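Local coordinates for protein putative oxidoreductase molybdopterin-binding subunit (Sulfolobus tokodaii, PDB 4ZOH) that probably serves as the molybdenum-bearing catalytic subunit of a xanthine dehydrogenase/aldehyde oxidase-type oxidoreductase, binding pterin cytosine dinucleotide and passing electrons to a partner subunit with iron-sulfur clusters, at residues 256-261 with 336-341; 330-335 with 611-616. One frame throughout, in Å; residues are numbered along the deposited sequence.

Contact 1 of 2, residues 256-261 with 336-341; sequences RDKKLK and RPEGIY
A buried salt-bridge network ties Arg256 and Lys258, at the start of segment 256-261, to Glu338 in the first turn of helix 336-353. The carboxylate of Glu338 lies between the two basic chains. Lys258 NZ donates to Glu338 OE2 over 2.8 Å, reaching that oxygen on its anti side and 21° out of the carboxylate plane. The same ammonium group bonds back to its own strand, Lys258 NZ to Arg256 O at 2.9 Å, and forms a further salt bridge with Glu294, so three oxygen partners hold it. The lysine runs extended until it bends at its last torsion (chi4 64°), which turns NZ back onto that carbonyl. At this point strand 254-266 carries a G1 beta bulge, Asp257 and Lys258 both facing Asn157 of strand 149-161 within a five-stranded mixed sheet. Arg256 meets Glu338 with its methylene, CD to Glu338 CD 3.3 Å. Its direct salt bridge to the acid is long, Arg256 NE to Glu338 OE1 4.0 Å, with no N-H pointed at the oxygen. Pro337 CG lies over one guanidinium face, 3.4 Å from Arg256 CZ. Water 1 sits at the guanidinium edge, accepting from Arg256 NH1 (2.9 Å) and lying 2.7 Å from Glu338 OE2. The arginine's remaining polar partners include Arg332 O and Gln617 OE1.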
loop_
_atom_site.group_PDB
_atom_site.type_symbol
_atom_site.label_atom_id
_atom_site.label_comp_id
_atom_site.label_asym_id
_atom_site.label_seq_id
_atom_site.Cartn_x
_atom_site.Cartn_y
_atom_site.Cartn_z
ATOM N N ARG A 256 -29.827 4.782 20.610
ATOM C CA ARG A 256 -30.863 4.687 21.683
ATOM C C ARG A 256 -31.738 5.989 21.722
ATOM O O ARG A 256 -32.358 6.286 20.722
ATOM C CB ARG A 256 -30.261 4.346 23.074
ATOM C CG ARG A 256 -29.517 3.007 23.074
ATOM C CD ARG A 256 -30.346 1.716 22.986
ATOM N NE ARG A 256 -29.484 0.568 23.392
ATOM C CZ ARG A 256 -28.818 -0.247 22.557
ATOM N NH1 ARG A 256 -28.959 -0.150 21.228
ATOM N NH2 ARG A 256 -28.070 -1.255 23.039
ATOM N N ASP A 257 -31.826 6.650 22.873
ATOM C CA ASP A 257 -32.446 7.952 23.057
ATOM C C ASP A 257 -33.952 7.874 22.660
ATOM O O ASP A 257 -34.366 8.502 21.666
ATOM C CB ASP A 257 -31.685 9.058 22.243
ATOM C CG ASP A 257 -31.896 10.418 22.824
ATOM O OD1 ASP A 257 -32.659 10.444 23.800
ATOM O OD2 ASP A 257 -31.319 11.479 22.402
ATOM N N LYS A 258 -34.712 7.039 23.381
ATOM C CA LYS A 258 -36.171 6.873 23.239
ATOM C C LYS A 258 -36.900 6.901 24.587
ATOM O O LYS A 258 -36.389 6.395 25.577
ATOM C CB LYS A 258 -36.523 5.611 22.462
ATOM C CG LYS A 258 -35.795 5.513 21.155
ATOM C CD LYS A 258 -36.080 4.228 20.461
ATOM C CE LYS A 258 -35.494 4.320 19.059
ATOM N NZ LYS A 258 -33.990 4.457 19.202
ATOM N N LYS A 259 -38.088 7.498 24.603
ATOM C CA LYS A 259 -38.930 7.723 25.795
ATOM C C LYS A 259 -40.275 7.028 25.605
ATOM O O LYS A 259 -40.934 7.215 24.543
ATOM C CB LYS A 259 -39.188 9.234 25.935
ATOM C CG LYS A 259 -39.613 9.696 27.329
ATOM C CD LYS A 259 -40.069 11.151 27.364
ATOM C CE LYS A 259 -39.019 11.983 28.011
ATOM N NZ LYS A 259 -39.667 13.255 28.382
ATOM N N LEU A 260 -40.710 6.237 26.592
ATOM C CA LEU A 260 -42.083 5.675 26.552
ATOM C C LEU A 260 -42.951 6.222 27.683
ATOM O O LEU A 260 -42.601 6.046 28.872
ATOM C CB LEU A 260 -42.093 4.147 26.571
ATOM C CG LEU A 260 -43.463 3.540 26.393
ATOM C CD1 LEU A 260 -43.944 3.712 24.957
ATOM C CD2 LEU A 260 -43.374 2.053 26.725
ATOM N N LYS A 261 -44.029 6.947 27.305
ATOM C CA LYS A 261 -45.143 7.339 28.221
ATOM C C LYS A 261 -46.066 6.153 28.106
ATOM O O LYS A 261 -46.577 5.861 26.997
ATOM C CB LYS A 261 -45.889 8.592 27.744
ATOM C CG LYS A 261 -45.024 9.760 27.229
ATOM C CD LYS A 261 -44.605 10.747 28.323
ATOM C CE LYS A 261 -44.051 12.067 27.792
ATOM N NZ LYS A 261 -45.134 12.915 27.204
ATOM N N ARG A 336 -34.242 -2.714 19.105
ATOM C CA ARG A 336 -34.765 -3.854 19.893
ATOM C C ARG A 336 -34.475 -3.771 21.400
ATOM O O ARG A 336 -35.368 -4.116 22.199
ATOM C CB ARG A 336 -34.369 -5.178 19.300
ATOM C CG ARG A 336 -35.106 -5.504 18.028
ATOM C CD ARG A 336 -34.281 -5.252 16.781
ATOM N NE ARG A 336 -33.188 -6.191 16.735
ATOM C CZ ARG A 336 -32.129 -6.120 15.914
ATOM N NH1 ARG A 336 -31.169 -7.063 15.985
ATOM N NH2 ARG A 336 -32.020 -5.115 15.038
ATOM N N PRO A 337 -33.275 -3.237 21.805
ATOM C CA PRO A 337 -33.010 -3.081 23.226
ATOM C C PRO A 337 -34.043 -2.159 23.908
ATOM O O PRO A 337 -34.495 -2.442 25.062
ATOM C CB PRO A 337 -31.639 -2.406 23.266
ATOM C CG PRO A 337 -30.993 -2.863 22.037
ATOM C CD PRO A 337 -32.046 -2.980 21.004
ATOM N N GLU A 338 -34.337 -1.030 23.268
ATOM C CA GLU A 338 -35.297 -0.082 23.851
ATOM C C GLU A 338 -36.671 -0.743 24.085
ATOM O O GLU A 338 -37.221 -0.660 25.161
ATOM C CB GLU A 338 -35.420 1.149 22.972
ATOM C CG GLU A 338 -34.103 1.902 22.779
ATOM C CD GLU A 338 -33.324 1.435 21.541
ATOM O OE1 GLU A 338 -32.951 0.227 21.449
ATOM O OE2 GLU A 338 -33.040 2.293 20.641
ATOM N N GLY A 339 -37.179 -1.411 23.079
ATOM C CA GLY A 339 -38.486 -2.092 23.135
ATOM C C GLY A 339 -38.566 -3.206 24.209
ATOM O O GLY A 339 -39.508 -3.204 24.986
ATOM N N ILE A 340 -37.642 -4.193 24.184
ATOM C CA ILE A 340 -37.486 -5.182 25.279
ATOM C C ILE A 340 -37.269 -4.493 26.657
ATOM O O ILE A 340 -37.909 -4.863 27.628
ATOM C CB ILE A 340 -36.403 -6.246 24.955
ATOM C CG1 ILE A 340 -36.743 -7.016 23.688
ATOM C CG2 ILE A 340 -36.077 -7.175 26.170
ATOM C CD1 ILE A 340 -38.155 -7.626 23.721
ATOM N N TYR A 341 -36.434 -3.454 26.736
ATOM C CA TYR A 341 -36.241 -2.736 27.975
ATOM C C TYR A 341 -37.592 -2.192 28.504
ATOM O O TYR A 341 -37.899 -2.331 29.713
ATOM C CB TYR A 341 -35.274 -1.589 27.771
ATOM C CG TYR A 341 -35.259 -0.480 28.835
ATOM C CD1 TYR A 341 -34.563 -0.622 30.022
ATOM C CD2 TYR A 341 -35.913 0.764 28.608
ATOM C CE1 TYR A 341 -34.537 0.413 30.990
ATOM C CE2 TYR A 341 -35.885 1.789 29.558
ATOM C CZ TYR A 341 -35.195 1.627 30.755
ATOM O OH TYR A 341 -35.127 2.712 31.718
HETATM O O HOH W 1 -30.758 1.328 19.476
#

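Contact 2 of 2, residues 330-335 with 611-616; sequences SYRGAG and IVQGMA. With MCN (pterin cytosine dinucleotide), chain D.
Arg332 and Gln613 meet at about a right angle, their guanidinium and amide planes 88° apart. Arg332 NH1 donates to Gln613 OE1 over 2.7 Å, a bent bond (144° at the hydrogen) whose donor is tilted from the carbonyl plane. Arg332 CD also lies 3.0 Å from Gln613 OE1, so the amide oxygen is approached by the methylene as well as by the N-H. With its chain extended from CG to NE, the arginine runs alongside the cofactor: Arg332 CB passes the dithiolene sulfur S7' of pterin cytosine dinucleotide at 3.8 Å, and the pyranopterin nitrogen N8' lies over one guanidinium face, 3.2 Å from Arg332 NH2. Arg332 NE, for its part, bonds Gly671 O. Tyr331 lays its hydroxyl alongside the glutamine, OH 3.4 Å from Gln613 CG, with its ring plane 73° from that of the amide. Although Gln613 NE2 is nearby, the angle is too poor for a hydrogen bond. Instead Tyr331 OH donates to water 2 (2.8 Å), which donates in turn to Gln613 O at 3.2 Å. Basic side-chain packing from the chain of another protein also reaches Tyr331 and Gln613. Arg332 brings loop 330-335 into the cofactor pocket, beside helix 600-619, while helix 673-688 packs on both Arg332 and Ile611, and strand 583-593 backs Ile611 and Met615.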
loop_
_atom_site.group_PDB
_atom_site.type_symbol
_atom_site.label_atom_id
_atom_site.label_comp_id
_atom_site.label_asym_id
_atom_site.label_seq_id
_atom_site.Cartn_x
_atom_site.Cartn_y
_atom_site.Cartn_z
ATOM N N SER A 330 -27.937 3.470 14.231
ATOM C CA SER A 330 -27.960 2.130 14.816
ATOM C C SER A 330 -26.846 2.077 15.862
ATOM O O SER A 330 -25.690 2.495 15.619
ATOM C CB SER A 330 -27.656 1.095 13.785
ATOM O OG SER A 330 -28.817 0.680 13.126
ATOM N N TYR A 331 -27.212 1.561 17.034
ATOM C CA TYR A 331 -26.246 1.022 18.003
ATOM C C TYR A 331 -26.738 -0.365 18.424
ATOM O O TYR A 331 -27.971 -0.559 18.648
ATOM C CB TYR A 331 -26.123 1.896 19.199
ATOM C CG TYR A 331 -25.278 1.350 20.337
ATOM C CD1 TYR A 331 -23.922 0.980 20.115
ATOM C CD2 TYR A 331 -25.796 1.195 21.596
ATOM C CE1 TYR A 331 -23.095 0.565 21.147
ATOM C CE2 TYR A 331 -25.004 0.758 22.641
ATOM C CZ TYR A 331 -23.639 0.444 22.414
ATOM O OH TYR A 331 -22.817 0.000 23.426
ATOM N N ARG A 332 -25.780 -1.310 18.503
ATOM C CA ARG A 332 -25.989 -2.678 18.931
ATOM C C ARG A 332 -27.388 -3.030 19.443
ATOM O O ARG A 332 -27.754 -2.655 20.544
ATOM C CB ARG A 332 -24.895 -3.093 19.952
ATOM C CG ARG A 332 -24.829 -4.643 20.058
ATOM C CD ARG A 332 -23.719 -5.075 21.014
ATOM N NE ARG A 332 -23.423 -6.525 20.882
ATOM C CZ ARG A 332 -22.201 -7.045 21.111
ATOM N NH1 ARG A 332 -21.218 -6.223 21.463
ATOM N NH2 ARG A 332 -21.953 -8.352 20.919
ATOM N N GLY A 333 -28.153 -3.709 18.604
ATOM C CA GLY A 333 -29.570 -3.992 18.821
ATOM C C GLY A 333 -30.548 -3.114 18.004
ATOM O O GLY A 333 -31.615 -3.569 17.671
ATOM N N ALA A 334 -30.189 -1.863 17.750
ATOM C CA ALA A 334 -30.822 -1.026 16.720
ATOM C C ALA A 334 -32.374 -0.975 16.903
ATOM O O ALA A 334 -33.156 -1.483 16.040
ATOM C CB ALA A 334 -30.454 -1.581 15.348
ATOM N N GLY A 335 -32.778 -0.487 18.060
ATOM C CA GLY A 335 -34.209 -0.364 18.402
ATOM C C GLY A 335 -34.767 -1.506 19.274
ATOM O O GLY A 335 -35.714 -1.315 20.049
ATOM N N ILE A 611 -23.608 -8.257 26.633
ATOM C CA ILE A 611 -23.962 -8.139 28.045
ATOM C C ILE A 611 -23.279 -6.987 28.738
ATOM O O ILE A 611 -23.932 -6.233 29.507
ATOM C CB ILE A 611 -23.733 -9.486 28.833
ATOM C CG1 ILE A 611 -24.826 -10.515 28.471
ATOM C CG2 ILE A 611 -23.848 -9.292 30.335
ATOM C CD1 ILE A 611 -24.399 -11.998 28.729
ATOM N N VAL A 612 -21.976 -6.824 28.500
ATOM C CA VAL A 612 -21.260 -5.756 29.186
ATOM C C VAL A 612 -21.649 -4.377 28.647
ATOM O O VAL A 612 -21.705 -3.411 29.401
ATOM C CB VAL A 612 -19.701 -5.974 29.116
ATOM C CG1 VAL A 612 -18.927 -4.733 29.535
ATOM C CG2 VAL A 612 -19.264 -7.171 30.024
ATOM N N GLN A 613 -21.879 -4.273 27.329
ATOM C CA GLN A 613 -22.481 -2.997 26.792
ATOM C C GLN A 613 -23.868 -2.679 27.430
ATOM O O GLN A 613 -24.087 -1.592 27.942
ATOM C CB GLN A 613 -22.515 -3.029 25.245
ATOM C CG GLN A 613 -21.141 -2.632 24.722
ATOM C CD GLN A 613 -21.052 -2.911 23.245
ATOM O OE1 GLN A 613 -21.638 -3.875 22.754
ATOM N NE2 GLN A 613 -20.350 -2.043 22.512
ATOM N N GLY A 614 -24.739 -3.689 27.477
ATOM C CA GLY A 614 -26.097 -3.509 28.077
ATOM C C GLY A 614 -25.997 -3.107 29.549
ATOM O O GLY A 614 -26.712 -2.207 29.987
ATOM N N MET A 615 -25.041 -3.710 30.297
ATOM C CA MET A 615 -24.845 -3.358 31.726
ATOM C C MET A 615 -24.327 -1.940 31.860
ATOM O O MET A 615 -24.702 -1.184 32.779
ATOM C CB MET A 615 -23.850 -4.357 32.336
ATOM C CG MET A 615 -23.300 -3.904 33.678
ATOM S SD MET A 615 -22.017 -4.979 34.399
ATOM C CE MET A 615 -22.486 -6.478 33.544
ATOM N N ALA A 616 -23.385 -1.591 30.978
ATOM C CA ALA A 616 -22.757 -0.251 30.998
ATOM C C ALA A 616 -23.848 0.870 30.708
ATOM O O ALA A 616 -23.775 1.982 31.271
ATOM C CB ALA A 616 -21.675 -0.177 29.928
HETATM N N1 MCN D . -22.719 -17.503 16.294
HETATM C C2 MCN D . -22.806 -18.886 16.316
HETATM N N3 MCN D . -24.017 -19.526 16.319
HETATM C C4 MCN D . -25.171 -18.750 16.311
HETATM C C5 MCN D . -25.099 -17.358 16.291
HETATM C C6 MCN D . -23.859 -16.720 16.257
HETATM O O2 MCN D . -21.811 -19.618 16.324
HETATM N N4 MCN D . -26.325 -19.381 16.313
HETATM C "C1'" MCN D . -21.380 -16.911 16.267
HETATM C C2D MCN D . -20.956 -16.674 14.815
HETATM O "O2'" MCN D . -20.218 -17.732 14.282
HETATM C "C3'" MCN D . -20.019 -15.502 14.938
HETATM C C4D MCN D . -20.814 -14.664 15.851
HETATM O O4D MCN D . -21.386 -15.625 16.841
HETATM O "O3'" MCN D . -18.802 -15.822 15.517
HETATM C "C5'" MCN D . -21.736 -14.155 14.760
HETATM O "O5'" MCN D . -22.800 -13.574 15.256
HETATM P PA MCN D . -24.098 -13.189 14.359
HETATM O O1A MCN D . -24.257 -13.776 13.045
HETATM O O2A MCN D . -25.129 -13.383 15.435
HETATM O O3A MCN D . -23.788 -11.531 14.344
HETATM P PB MCN D . -22.830 -10.862 13.231
HETATM O O1B MCN D . -23.698 -10.524 12.029
HETATM O O2B MCN D . -21.598 -11.592 12.921
HETATM O O3B MCN D . -22.423 -9.609 14.009
HETATM C C10 MCN D . -23.163 -8.358 13.974
HETATM C "C9'" MCN D . -23.404 -7.844 15.372
HETATM C "C8'" MCN D . -23.893 -6.494 15.398
HETATM S "S8'" MCN D . -25.333 -6.062 14.489
HETATM C "C7'" MCN D . -23.355 -5.537 16.205
HETATM S "S7'" MCN D . -24.035 -3.896 16.363
HETATM C "C6'" MCN D . -22.259 -5.819 17.112
HETATM C C7 MCN D . -22.130 -7.361 17.344
HETATM O "O9'" MCN D . -22.168 -7.970 16.069
HETATM N "N5'" MCN D . -20.998 -5.202 16.706
HETATM C C4A MCN D . -19.734 -5.746 17.012
HETATM N "N8'" MCN D . -20.821 -7.676 17.995
HETATM C C4B MCN D . -19.679 -6.993 17.697
HETATM N "N1'" MCN D . -18.522 -7.550 18.065
HETATM C "C2'" MCN D . -17.382 -6.945 17.740
HETATM N "N2'" MCN D . -16.258 -7.529 18.098
HETATM N "N3'" MCN D . -17.338 -5.686 17.055
HETATM C "C4'" MCN D . -18.545 -5.047 16.690
HETATM O "O4'" MCN D . -18.518 -3.928 16.099
HETATM O O HOH W 2 -23.327 0.851 26.077
#

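In the fold
Both contacts are buried, their centres 11 Å apart, and they share one run of chain: loop 330-335 of contact 2 leads, with Gly335 as N-cap, straight into the helix segment of contact 1. Arg256 joins them directly, its NH1 lying 2.9 Å from Arg332 O in a probable hydrogen bond. Contact 1 sets this helix against a sheet strand within the first molybdopterin-binding sequence region, through a network of charges. Contact 2 links that region to the second, through an arginine bonded to a neutral amide and lying against the cofactor, with a tyrosine linked through water. Contact 2 lies nearer the chain's centre and the molybdenum, and another protein reaches it; contact 1 is touched by none.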